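Local coordinates for flavohemoprotein (Vibrio cholerae O1 biovar El Tor, PDB 4EH1), which probably oxidises nitric oxide to nitrate with oxygen and NAD(P)H, this chain being its reductase part, which binds FAD, at residues F21-A26 with Y68-K73; F6-K11 with V93-S98; I40-T45 with R55-S60. All blocks are in the same frame, centred on the assembly; numbering follows the deposited sequence.

Interaction 1 (F21-A26 with Y68-K73). With FAD (flavin-adenine dinucleotide), chain C.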
loop_
_atom_site.group_PDB
_atom_site.type_symbol
_atom_site.label_atom_id
_atom_site.label_comp_id
_atom_site.label_asym_id
_atom_site.label_seq_id
_atom_site.Cartn_x
_atom_site.Cartn_y
_atom_site.Cartn_z
ATOM N N PHE A 21 -7.237 -3.660 0.543
ATOM C CA PHE A 21 -6.890 -4.944 -0.060
ATOM C C PHE A 21 -7.865 -5.223 -1.193
ATOM O O PHE A 21 -9.072 -5.231 -0.987
ATOM C CB PHE A 21 -7.041 -6.084 0.954
ATOM C CG PHE A 21 -6.131 -5.969 2.148
ATOM C CD1 PHE A 21 -5.019 -6.796 2.267
ATOM C CD2 PHE A 21 -6.392 -5.030 3.160
ATOM C CE1 PHE A 21 -4.167 -6.690 3.389
ATOM C CE2 PHE A 21 -5.552 -4.929 4.270
ATOM C CZ PHE A 21 -4.438 -5.766 4.383
ATOM N N VAL A 22 -7.336 -5.486 -2.373
ATOM C CA VAL A 22 -8.155 -5.928 -3.477
ATOM C C VAL A 22 -8.060 -7.442 -3.558
ATOM O O VAL A 22 -6.981 -8.000 -3.716
ATOM C CB VAL A 22 -7.676 -5.316 -4.822
ATOM C CG1 VAL A 22 -8.505 -5.879 -5.989
ATOM C CG2 VAL A 22 -7.763 -3.795 -4.789
ATOM N N LEU A 23 -9.204 -8.105 -3.463
ATOM C CA LEU A 23 -9.237 -9.541 -3.335
ATOM C C LEU A 23 -9.944 -10.207 -4.515
ATOM O O LEU A 23 -11.023 -9.789 -4.926
ATOM C CB LEU A 23 -9.971 -9.911 -2.054
ATOM C CG LEU A 23 -9.418 -9.251 -0.793
ATOM C CD1 LEU A 23 -10.503 -9.102 0.271
ATOM C CD2 LEU A 23 -8.296 -10.122 -0.282
ATOM N N VAL A 24 -9.346 -11.270 -5.028
ATOM C CA VAL A 24 -9.964 -12.038 -6.100
ATOM C C VAL A 24 -10.106 -13.510 -5.692
ATOM O O VAL A 24 -9.271 -14.048 -4.965
ATOM C CB VAL A 24 -9.139 -11.935 -7.384
ATOM C CG1 VAL A 24 -8.997 -10.467 -7.818
ATOM C CG2 VAL A 24 -7.795 -12.527 -7.154
ATOM N N PRO A 25 -11.168 -14.169 -6.161
ATOM C CA PRO A 25 -11.369 -15.547 -5.703
ATOM C C PRO A 25 -10.232 -16.419 -6.187
ATOM O O PRO A 25 -9.808 -16.234 -7.315
ATOM C CB PRO A 25 -12.662 -15.978 -6.400
ATOM C CG PRO A 25 -13.118 -14.853 -7.223
ATOM C CD PRO A 25 -12.051 -13.807 -7.277
ATOM N N ALA A 26 -9.718 -17.318 -5.357
ATOM C CA ALA A 26 -8.724 -18.268 -5.845
ATOM C C ALA A 26 -9.304 -19.182 -6.943
ATOM O O ALA A 26 -8.553 -19.768 -7.713
ATOM C CB ALA A 26 -8.160 -19.092 -4.714
ATOM N N TYR A 68 -13.177 -7.762 -5.063
ATOM C CA TYR A 68 -13.627 -6.962 -3.945
ATOM C C TYR A 68 -12.484 -6.074 -3.450
ATOM O O TYR A 68 -11.325 -6.483 -3.436
ATOM C CB TYR A 68 -14.069 -7.874 -2.798
ATOM C CG TYR A 68 -15.330 -8.694 -3.029
ATOM C CD1 TYR A 68 -16.441 -8.153 -3.678
ATOM C CD2 TYR A 68 -15.411 -9.996 -2.572
ATOM C CE1 TYR A 68 -17.607 -8.905 -3.873
ATOM C CE2 TYR A 68 -16.557 -10.768 -2.769
ATOM C CZ TYR A 68 -17.657 -10.215 -3.399
ATOM O OH TYR A 68 -18.778 -10.979 -3.586
ATOM N N ARG A 69 -12.802 -4.858 -3.042
ATOM C CA ARG A 69 -11.851 -4.078 -2.264
ATOM C C ARG A 69 -12.417 -3.815 -0.851
ATOM O O ARG A 69 -13.582 -3.406 -0.685
ATOM C CB ARG A 69 -11.496 -2.759 -2.953
ATOM C CG ARG A 69 -10.470 -1.910 -2.168
ATOM C CD ARG A 69 -10.098 -0.642 -2.920
ATOM N NE ARG A 69 -11.070 0.411 -2.676
ATOM C CZ ARG A 69 -10.965 1.639 -3.177
ATOM N NH1 ARG A 69 -9.933 1.957 -3.949
ATOM N NH2 ARG A 69 -11.884 2.552 -2.894
ATOM N N ILE A 70 -11.589 -4.071 0.156
ATOM C CA ILE A 70 -11.905 -3.648 1.521
ATOM C C ILE A 70 -10.789 -2.739 2.024
ATOM O O ILE A 70 -9.680 -2.745 1.479
ATOM C CB ILE A 70 -12.003 -4.826 2.482
ATOM C CG1 ILE A 70 -10.686 -5.590 2.481
ATOM C CG2 ILE A 70 -13.231 -5.760 2.146
ATOM C CD1 ILE A 70 -10.628 -6.625 3.634
ATOM N N SER A 71 -11.075 -1.978 3.073
ATOM C CA SER A 71 -10.123 -1.000 3.601
ATOM C C SER A 71 -10.127 -1.085 5.121
ATOM O O SER A 71 -11.156 -0.842 5.780
ATOM C CB SER A 71 -10.498 0.416 3.162
ATOM O OG SER A 71 -10.711 0.464 1.749
ATOM N N VAL A 72 -8.951 -1.384 5.657
ATOM C CA VAL A 72 -8.814 -1.912 6.989
ATOM C C VAL A 72 -7.975 -0.984 7.878
ATOM O O VAL A 72 -6.819 -0.679 7.581
ATOM C CB VAL A 72 -8.144 -3.303 6.913
ATOM C CG1 VAL A 72 -7.800 -3.787 8.301
ATOM C CG2 VAL A 72 -9.043 -4.310 6.100
ATOM N N LYS A 73 -8.579 -0.519 8.959
ATOM C CA LYS A 73 -7.849 0.322 9.891
ATOM C C LYS A 73 -7.086 -0.518 10.930
ATOM O O LYS A 73 -7.675 -1.349 11.605
ATOM C CB LYS A 73 -8.778 1.279 10.603
ATOM C CG LYS A 73 -7.948 2.249 11.476
ATOM C CD LYS A 73 -8.763 3.101 12.421
ATOM C CE LYS A 73 -7.827 3.638 13.532
ATOM N NZ LYS A 73 -8.457 4.606 14.449
HETATM P PA FAD C . -9.734 -6.860 18.204
HETATM O O1A FAD C . -11.024 -7.461 18.041
HETATM O O2A FAD C . -8.579 -7.623 18.532
HETATM O O5B FAD C . -9.869 -5.808 19.328
HETATM C C5B FAD C . -11.069 -5.104 19.518
HETATM C C4B FAD C . -10.969 -3.998 20.553
HETATM O O4B FAD C . -10.907 -4.521 21.865
HETATM C C3B FAD C . -9.709 -3.217 20.329
HETATM O O3B FAD C . -9.964 -1.875 20.656
HETATM C C2B FAD C . -8.757 -3.787 21.324
HETATM O O2B FAD C . -7.879 -2.768 21.689
HETATM C C1B FAD C . -9.652 -4.245 22.438
HETATM N N9A FAD C . -9.105 -5.466 23.021
HETATM C C8A FAD C . -8.679 -6.527 22.372
HETATM N N7A FAD C . -8.220 -7.456 23.211
HETATM C C5A FAD C . -8.348 -6.974 24.426
HETATM C C6A FAD C . -8.042 -7.453 25.765
HETATM N N6A FAD C . -7.502 -8.662 25.969
HETATM N N1A FAD C . -8.317 -6.629 26.759
HETATM C C2A FAD C . -8.851 -5.445 26.563
HETATM N N3A FAD C . -9.151 -4.947 25.382
HETATM C C4A FAD C . -8.921 -5.653 24.292
HETATM N N1 FAD C . -13.163 -2.181 10.171
HETATM C C2 FAD C . -12.449 -1.676 9.168
HETATM O O2 FAD C . -11.275 -1.474 9.346
HETATM N N3 FAD C . -12.950 -1.397 7.978
HETATM C C4 FAD C . -14.198 -1.601 7.684
HETATM O O4 FAD C . -14.589 -1.331 6.579
HETATM C C4X FAD C . -15.063 -2.143 8.739
HETATM N N5 FAD C . -16.340 -2.365 8.539
HETATM C C5X FAD C . -17.103 -2.842 9.504
HETATM C C6 FAD C . -18.419 -3.051 9.242
HETATM C C7 FAD C . -19.238 -3.537 10.213
HETATM C C7M FAD C . -20.676 -3.761 9.935
HETATM C C8 FAD C . -18.703 -3.852 11.529
HETATM C C8M FAD C . -19.625 -4.392 12.555
HETATM C C9 FAD C . -17.379 -3.650 11.799
HETATM C C9A FAD C . -16.558 -3.146 10.827
HETATM N N10 FAD C . -15.212 -2.927 11.075
HETATM C C10 FAD C . -14.449 -2.420 10.035
HETATM C "C1'" FAD C . -14.632 -3.258 12.370
HETATM C "C2'" FAD C . -13.845 -4.564 12.260
HETATM O "O2'" FAD C . -14.649 -5.678 11.942
HETATM C "C3'" FAD C . -13.100 -5.007 13.502
HETATM O "O3'" FAD C . -13.934 -5.012 14.627
HETATM C "C4'" FAD C . -11.802 -4.266 13.765
HETATM O "O4'" FAD C . -10.985 -4.378 12.624
HETATM C "C5'" FAD C . -11.052 -4.745 15.003
HETATM O "O5'" FAD C . -10.648 -6.081 14.954
HETATM P P FAD C . -9.300 -6.589 15.491
HETATM O O1P FAD C . -9.367 -8.013 15.447
HETATM O O2P FAD C . -8.269 -5.934 14.783
HETATM O O3P FAD C . -9.323 -6.059 16.942
#
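Strands 21-25 and 68-73 pair antiparallel in the six-stranded antiparallel sheet of the FAD-binding domain, with 68-73 as an outermost strand. F21 and I70 form one hydrogen-bonded pair and L23 and Y68 the next, while V22 faces R69 in the non-hydrogen-bonded position between them. The straightest of the four bonds is Y68 N to L23 O, with 171° at the hydrogen; the shortest runs from L23 N to Y68 O at 2.7 Å. The two strands keep an angle of 146° between their directions, a clear departure from exact antiparallel.

On the inner face, F21, L23, I70 and V72 bring apolar groups together, as a barrel interior requires, with Y68 on the same face. I70 carries CG1 between its backbone N and carbonyl carbon (chi1 58°), which sets that atom 4.0 Å from F21 CB and 4.2 Å from L23 CD1. The aromatic ring of F21 reaches farther along the neighbouring strand, where its CE2 lies 4.0 Å from V72 CG2. The ring of Y68 extends beyond the pair and its OH bonds to L32 O, so a largely apolar residue can end in a polar group without leaving it unsatisfied.

On the other face V22 CG2 lies 4.2 Å from the aliphatic CG of R69, whose guanidinium group bonds to S60 O and forms a salt bridge with E161 on helix 159-169.

Beyond the paired residues, strand 68-73 turns its backbone to the flavin: N3 of FAD donates to S71 O at 2.9 Å, and K73 N donates to FAD O2. A donor and an acceptor thus read the pyrimidine edge of the isoalloxazine, a use of strand backbone fitting the flavin site of a ferredoxin-reductase-type FAD-binding barrel.

Interaction 2 (F6-K11 with V93-S98)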
loop_
_atom_site.group_PDB
_atom_site.type_symbol
_atom_site.label_atom_id
_atom_site.label_comp_id
_atom_site.label_asym_id
_atom_site.label_seq_id
_atom_site.Cartn_x
_atom_site.Cartn_y
_atom_site.Cartn_z
ATOM N N PHE A 6 -9.863 -16.329 -1.072
ATOM C CA PHE A 6 -9.531 -15.241 -1.982
ATOM C C PHE A 6 -8.054 -14.972 -1.917
ATOM O O PHE A 6 -7.391 -15.364 -0.965
ATOM C CB PHE A 6 -10.300 -13.968 -1.620
ATOM C CG PHE A 6 -11.692 -13.921 -2.178
ATOM C CD1 PHE A 6 -12.641 -14.875 -1.794
ATOM C CD2 PHE A 6 -12.059 -12.919 -3.072
ATOM C CE1 PHE A 6 -13.919 -14.837 -2.288
ATOM C CE2 PHE A 6 -13.349 -12.855 -3.572
ATOM C CZ PHE A 6 -14.290 -13.838 -3.195
ATOM N N VAL A 7 -7.549 -14.264 -2.914
ATOM C CA VAL A 7 -6.146 -13.899 -2.986
ATOM C C VAL A 7 -6.032 -12.375 -3.060
ATOM O O VAL A 7 -6.795 -11.713 -3.770
ATOM C CB VAL A 7 -5.482 -14.553 -4.213
ATOM C CG1 VAL A 7 -3.990 -14.222 -4.295
ATOM C CG2 VAL A 7 -5.701 -16.048 -4.142
ATOM N N VAL A 8 -5.097 -11.825 -2.292
ATOM C CA VAL A 8 -4.806 -10.407 -2.324
ATOM C C VAL A 8 -4.114 -10.101 -3.659
ATOM O O VAL A 8 -2.999 -10.577 -3.914
ATOM C CB VAL A 8 -3.859 -10.004 -1.178
ATOM C CG1 VAL A 8 -3.554 -8.508 -1.239
ATOM C CG2 VAL A 8 -4.438 -10.414 0.181
ATOM N N ARG A 9 -4.777 -9.323 -4.509
ATOM C CA ARG A 9 -4.156 -8.853 -5.759
ATOM C C ARG A 9 -3.389 -7.537 -5.541
ATOM O O ARG A 9 -2.387 -7.265 -6.205
ATOM C CB ARG A 9 -5.221 -8.636 -6.825
ATOM C CG ARG A 9 -4.654 -8.427 -8.226
ATOM C CD ARG A 9 -5.738 -8.293 -9.315
ATOM N NE ARG A 9 -6.480 -7.034 -9.234
ATOM C CZ ARG A 9 -6.031 -5.864 -9.692
ATOM N NH1 ARG A 9 -4.829 -5.791 -10.266
ATOM N NH2 ARG A 9 -6.774 -4.762 -9.567
ATOM N N GLU A 10 -3.866 -6.732 -4.591
ATOM C CA GLU A 10 -3.339 -5.381 -4.372
ATOM C C GLU A 10 -3.463 -5.026 -2.913
ATOM O O GLU A 10 -4.468 -5.376 -2.290
ATOM C CB GLU A 10 -4.181 -4.367 -5.116
ATOM C CG GLU A 10 -3.396 -3.490 -5.990
ATOM C CD GLU A 10 -3.486 -3.956 -7.401
ATOM O OE1 GLU A 10 -4.577 -3.803 -7.991
ATOM O OE2 GLU A 10 -2.483 -4.498 -7.908
ATOM N N LYS A 11 -2.476 -4.284 -2.410
ATOM C CA LYS A 11 -2.418 -3.812 -1.033
ATOM C C LYS A 11 -1.959 -2.350 -1.056
ATOM O O LYS A 11 -0.781 -2.066 -1.164
ATOM C CB LYS A 11 -1.428 -4.667 -0.243
ATOM C CG LYS A 11 -1.603 -4.592 1.256
ATOM C CD LYS A 11 -0.705 -5.592 1.999
ATOM C CE LYS A 11 -0.798 -5.340 3.513
ATOM N NZ LYS A 11 0.078 -6.256 4.259
ATOM N N VAL A 93 -0.365 -10.330 5.900
ATOM C CA VAL A 93 -1.023 -10.776 4.690
ATOM C C VAL A 93 -0.540 -9.966 3.475
ATOM O O VAL A 93 -0.995 -8.847 3.255
ATOM C CB VAL A 93 -2.541 -10.700 4.843
ATOM C CG1 VAL A 93 -3.225 -11.119 3.527
ATOM C CG2 VAL A 93 -2.992 -11.562 6.045
ATOM N N LYS A 94 0.367 -10.550 2.693
ATOM C CA LYS A 94 0.962 -9.871 1.538
ATOM C C LYS A 94 0.178 -10.052 0.241
ATOM O O LYS A 94 -0.669 -10.947 0.133
ATOM C CB LYS A 94 2.380 -10.409 1.291
ATOM C CG LYS A 94 3.234 -10.528 2.536
ATOM C CD LYS A 94 4.693 -10.842 2.202
ATOM C CE LYS A 94 4.826 -12.263 1.641
ATOM N NZ LYS A 94 3.927 -13.249 2.345
ATOM N N VAL A 95 0.481 -9.201 -0.748
ATOM C CA VAL A 95 0.078 -9.463 -2.121
ATOM C C VAL A 95 0.504 -10.875 -2.519
ATOM O O VAL A 95 1.675 -11.245 -2.373
ATOM C CB VAL A 95 0.709 -8.460 -3.115
ATOM C CG1 VAL A 95 0.361 -8.843 -4.552
ATOM C CG2 VAL A 95 0.234 -7.032 -2.815
ATOM N N GLY A 96 -0.455 -11.662 -2.998
ATOM C CA GLY A 96 -0.192 -13.052 -3.366
ATOM C C GLY A 96 -0.614 -13.979 -2.241
ATOM O O GLY A 96 -0.792 -15.161 -2.461
ATOM N N ASP A 97 -0.781 -13.459 -1.024
ATOM C CA ASP A 97 -1.182 -14.337 0.079
ATOM C C ASP A 97 -2.672 -14.534 -0.008
ATOM O O ASP A 97 -3.351 -13.800 -0.721
ATOM C CB ASP A 97 -0.778 -13.773 1.449
ATOM C CG ASP A 97 0.737 -13.885 1.713
ATOM O OD1 ASP A 97 1.404 -14.640 0.965
ATOM O OD2 ASP A 97 1.252 -13.226 2.663
ATOM N N SER A 98 -3.196 -15.518 0.704
ATOM C CA SER A 98 -4.636 -15.768 0.659
ATOM C C SER A 98 -5.353 -15.673 2.015
ATOM O O SER A 98 -4.731 -15.786 3.079
ATOM C CB SER A 98 -4.905 -17.114 0.005
ATOM O OG SER A 98 -4.479 -18.139 0.863
#
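K11 reaches from strand 6-11 along the loop 93-98, and several atoms along its chain meet V95 and V93. K11 CB lies 3.9 Å from V95 CG2. The extended methylene chain then carries K11 CD and CE past V93 O, each at 3.5 Å. K11 NZ finally donates to V93 O at 3.0 Å from above the carbonyl plane. The same ammonium also bonds to L89 O and H90 O, so a lysine suits this place by gathering carbonyls at the end of helix 84-92.

V8 is the compact apolar counterpart: V8 CG2 meets V93 CG1 at 3.6 Å, and V8 CG1 lies against V95 CA. The same loop takes both its N-H and its carbonyl, V8 N donating to D97 O and V8 O accepting from G96 N.

The backbone angles of G96 (phi 98°) favour glycine, since a CB would be jammed against the carbonyl O of V95. D97 OD2 steadies the turn from within, accepting from K94 N and, through the syn lone pair, from K94 NZ at 2.7 Å in a salt bridge. The result is a type II beta turn, K94 to D97, closed by D97 N to K94 O and hydrogen-bonded to strand 6-11 through V8, connecting helix 84-92 to strand 98-105 of the FAD-binding barrel.

Interaction 3 (I40-T45 with R55-S60). With FAD (flavin-adenine dinucleotide), chain C.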
loop_
_atom_site.group_PDB
_atom_site.type_symbol
_atom_site.label_atom_id
_atom_site.label_comp_id
_atom_site.label_asym_id
_atom_site.label_seq_id
_atom_site.Cartn_x
_atom_site.Cartn_y
_atom_site.Cartn_z
ATOM N N ILE A 40 -18.246 -7.684 3.753
ATOM C CA ILE A 40 -17.937 -9.096 3.723
ATOM C C ILE A 40 -17.305 -9.457 5.054
ATOM O O ILE A 40 -17.130 -8.601 5.936
ATOM C CB ILE A 40 -17.024 -9.507 2.508
ATOM C CG1 ILE A 40 -15.808 -8.581 2.346
ATOM C CG2 ILE A 40 -17.795 -9.425 1.212
ATOM C CD1 ILE A 40 -14.647 -8.920 3.240
ATOM N N GLY A 41 -16.981 -10.733 5.195
ATOM C CA GLY A 41 -16.297 -11.235 6.366
ATOM C C GLY A 41 -14.904 -11.717 6.002
ATOM O O GLY A 41 -14.705 -12.354 4.958
ATOM N N ILE A 42 -13.929 -11.411 6.845
ATOM C CA ILE A 42 -12.587 -11.933 6.653
ATOM C C ILE A 42 -12.235 -12.848 7.828
ATOM O O ILE A 42 -12.489 -12.507 8.981
ATOM C CB ILE A 42 -11.547 -10.803 6.576
ATOM C CG1 ILE A 42 -11.788 -9.918 5.333
ATOM C CG2 ILE A 42 -10.126 -11.373 6.550
ATOM C CD1 ILE A 42 -11.448 -10.597 3.996
ATOM N N GLU A 43 -11.637 -13.999 7.540
ATOM C CA GLU A 43 -11.240 -14.921 8.590
ATOM C C GLU A 43 -9.784 -15.319 8.454
ATOM O O GLU A 43 -9.326 -15.727 7.384
ATOM C CB GLU A 43 -12.127 -16.163 8.572
ATOM C CG GLU A 43 -11.512 -17.397 9.165
ATOM C CD GLU A 43 -12.410 -18.618 8.948
ATOM O OE1 GLU A 43 -13.595 -18.556 9.347
ATOM O OE2 GLU A 43 -11.944 -19.626 8.357
ATOM N N VAL A 44 -9.053 -15.199 9.553
ATOM C CA VAL A 44 -7.644 -15.555 9.548
ATOM C C VAL A 44 -7.297 -16.239 10.837
ATOM O O VAL A 44 -8.127 -16.334 11.741
ATOM C CB VAL A 44 -6.748 -14.312 9.422
ATOM C CG1 VAL A 44 -6.806 -13.747 7.996
ATOM C CG2 VAL A 44 -7.158 -13.248 10.444
ATOM N N THR A 45 -6.054 -16.699 10.908
ATOM C CA THR A 45 -5.495 -17.337 12.085
ATOM C C THR A 45 -4.216 -16.593 12.404
ATOM O O THR A 45 -3.195 -16.780 11.740
ATOM C CB THR A 45 -5.154 -18.796 11.807
ATOM O OG1 THR A 45 -6.340 -19.461 11.371
ATOM C CG2 THR A 45 -4.605 -19.479 13.067
ATOM N N ARG A 55 -13.925 -11.179 11.218
ATOM C CA ARG A 55 -14.303 -9.777 11.309
ATOM C C ARG A 55 -15.044 -9.320 10.049
ATOM O O ARG A 55 -14.725 -9.743 8.914
ATOM C CB ARG A 55 -13.054 -8.891 11.419
ATOM C CG ARG A 55 -12.158 -9.217 12.644
ATOM C CD ARG A 55 -12.841 -9.027 14.021
ATOM N NE ARG A 55 -11.894 -9.280 15.116
ATOM C CZ ARG A 55 -11.883 -10.388 15.851
ATOM N NH1 ARG A 55 -12.779 -11.344 15.624
ATOM N NH2 ARG A 55 -10.978 -10.541 16.816
ATOM N N GLN A 56 -16.000 -8.421 10.256
ATOM C CA GLN A 56 -16.669 -7.727 9.165
ATOM C C GLN A 56 -15.781 -6.637 8.590
ATOM O O GLN A 56 -15.181 -5.853 9.351
ATOM C CB GLN A 56 -17.984 -7.092 9.677
ATOM C CG GLN A 56 -18.918 -8.055 10.373
ATOM C CD GLN A 56 -18.782 -8.008 11.889
ATOM O OE1 GLN A 56 -17.678 -8.064 12.437
ATOM N NE2 GLN A 56 -19.900 -7.885 12.565
ATOM N N TYR A 57 -15.668 -6.590 7.257
ATOM C CA TYR A 57 -15.057 -5.425 6.590
ATOM C C TYR A 57 -15.923 -4.962 5.415
ATOM O O TYR A 57 -16.383 -5.783 4.618
ATOM C CB TYR A 57 -13.616 -5.687 6.136
ATOM C CG TYR A 57 -12.702 -5.888 7.288
ATOM C CD1 TYR A 57 -12.377 -4.819 8.132
ATOM C CD2 TYR A 57 -12.223 -7.153 7.599
ATOM C CE1 TYR A 57 -11.563 -5.001 9.256
ATOM C CE2 TYR A 57 -11.435 -7.354 8.713
ATOM C CZ TYR A 57 -11.098 -6.271 9.541
ATOM O OH TYR A 57 -10.302 -6.473 10.642
ATOM N N SER A 58 -16.131 -3.653 5.336
ATOM C CA SER A 58 -17.019 -3.058 4.367
ATOM C C SER A 58 -16.381 -3.068 2.997
ATOM O O SER A 58 -15.192 -2.820 2.860
ATOM C CB SER A 58 -17.279 -1.602 4.733
ATOM O OG SER A 58 -17.939 -1.478 5.979
ATOM N N LEU A 59 -17.173 -3.342 1.962
ATOM C CA LEU A 59 -16.679 -3.152 0.599
ATOM C C LEU A 59 -16.466 -1.636 0.350
ATOM O O LEU A 59 -17.297 -0.827 0.734
ATOM C CB LEU A 59 -17.645 -3.788 -0.385
ATOM C CG LEU A 59 -17.648 -5.287 -0.066
ATOM C CD1 LEU A 59 -18.992 -5.880 -0.288
ATOM C CD2 LEU A 59 -16.579 -6.011 -0.849
ATOM N N SER A 60 -15.336 -1.247 -0.240
ATOM C CA SER A 60 -15.061 0.186 -0.437
ATOM C C SER A 60 -14.931 0.582 -1.901
ATOM O O SER A 60 -14.393 1.664 -2.211
ATOM C CB SER A 60 -13.770 0.599 0.258
ATOM O OG SER A 60 -12.697 -0.175 -0.240
HETATM P PA FAD C . -9.734 -6.860 18.204
HETATM O O1A FAD C . -11.024 -7.461 18.041
HETATM O O2A FAD C . -8.579 -7.623 18.532
HETATM O O5B FAD C . -9.869 -5.808 19.328
HETATM C C5B FAD C . -11.069 -5.104 19.518
HETATM C C4B FAD C . -10.969 -3.998 20.553
HETATM O O4B FAD C . -10.907 -4.521 21.865
HETATM C C3B FAD C . -9.709 -3.217 20.329
HETATM O O3B FAD C . -9.964 -1.875 20.656
HETATM C C2B FAD C . -8.757 -3.787 21.324
HETATM O O2B FAD C . -7.879 -2.768 21.689
HETATM C C1B FAD C . -9.652 -4.245 22.438
HETATM N N9A FAD C . -9.105 -5.466 23.021
HETATM C C8A FAD C . -8.679 -6.527 22.372
HETATM N N7A FAD C . -8.220 -7.456 23.211
HETATM C C5A FAD C . -8.348 -6.974 24.426
HETATM C C6A FAD C . -8.042 -7.453 25.765
HETATM N N6A FAD C . -7.502 -8.662 25.969
HETATM N N1A FAD C . -8.317 -6.629 26.759
HETATM C C2A FAD C . -8.851 -5.445 26.563
HETATM N N3A FAD C . -9.151 -4.947 25.382
HETATM C C4A FAD C . -8.921 -5.653 24.292
HETATM N N1 FAD C . -13.163 -2.181 10.171
HETATM C C2 FAD C . -12.449 -1.676 9.168
HETATM O O2 FAD C . -11.275 -1.474 9.346
HETATM N N3 FAD C . -12.950 -1.397 7.978
HETATM C C4 FAD C . -14.198 -1.601 7.684
HETATM O O4 FAD C . -14.589 -1.331 6.579
HETATM C C4X FAD C . -15.063 -2.143 8.739
HETATM N N5 FAD C . -16.340 -2.365 8.539
HETATM C C5X FAD C . -17.103 -2.842 9.504
HETATM C C6 FAD C . -18.419 -3.051 9.242
HETATM C C7 FAD C . -19.238 -3.537 10.213
HETATM C C7M FAD C . -20.676 -3.761 9.935
HETATM C C8 FAD C . -18.703 -3.852 11.529
HETATM C C8M FAD C . -19.625 -4.392 12.555
HETATM C C9 FAD C . -17.379 -3.650 11.799
HETATM C C9A FAD C . -16.558 -3.146 10.827
HETATM N N10 FAD C . -15.212 -2.927 11.075
HETATM C C10 FAD C . -14.449 -2.420 10.035
HETATM C "C1'" FAD C . -14.632 -3.258 12.370
HETATM C "C2'" FAD C . -13.845 -4.564 12.260
HETATM O "O2'" FAD C . -14.649 -5.678 11.942
HETATM C "C3'" FAD C . -13.100 -5.007 13.502
HETATM O "O3'" FAD C . -13.934 -5.012 14.627
HETATM C "C4'" FAD C . -11.802 -4.266 13.765
HETATM O "O4'" FAD C . -10.985 -4.378 12.624
HETATM C "C5'" FAD C . -11.052 -4.745 15.003
HETATM O "O5'" FAD C . -10.648 -6.081 14.954
HETATM P P FAD C . -9.300 -6.589 15.491
HETATM O O1P FAD C . -9.367 -8.013 15.447
HETATM O O2P FAD C . -8.269 -5.934 14.783
HETATM O O3P FAD C . -9.323 -6.059 16.942
#
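In I42 (chi1 -64°) and Y57 (chi1 -66°) CG1 and CG respectively lie anti to the carbonyl carbon, which brings I42 CG1 to the edge of the tyrosine ring, 3.6 Å from Y57 CD2. The ring stands between protein and cofactor: FAD C2 is also at its edge, 3.3 Å from Y57 CD1. Y57 OH shares a hydrogen bond with FAD O4' at 3.0 Å.

Strands 40-44 and 55-58 form a beta hairpin of the FAD-binding barrel. I40/Y57 and I42/R55 are its hydrogen-bonded pairs, with G41/Q56 as the non-hydrogen-bonded pair between them; glycine leaves the position opposite Q56 without a side chain. The run R55, Q56, Y57, S58 corresponds to the RxYS motif of the ferredoxin reductase family.

The bend at chi2 (-62°) folds R55 toward the pyrophosphate of FAD. There R55 NE donates to O1P at 2.8 Å, and NH2 adds weak bonds to O1P and O1A. A long, cationic side chain suits a phosphate site, and a salt bridge to E53 gives the guanidinium a second anchor. Backbone groups complete the grip: FAD O2' donates to Q56 O at 2.7 Å, and S58 N donates to FAD O4. Past the strand, L59 CD1 meets I40 CG2 at 4.0 Å.

From the N terminus, strand 4-13 supplies the first half of interaction 2, and its partner arrives only after helix 84-92, so this contact closes the longest loop. Within that span, strand 18-25 waits for strand 68-73 in interaction 1, and inside this second loop the short hairpin of interaction 3 is completed. The three are therefore concentric, and none crosses another. Interactions 1 and 2 join through neighbouring strands, with V24 O and V7 N about 2.7 Å apart. Interactions 1 and 3 meet where S60, just after strand 53-58, lies against R69 and S71; both contacts also touch FAD. Interactions 2 and 3 do not touch.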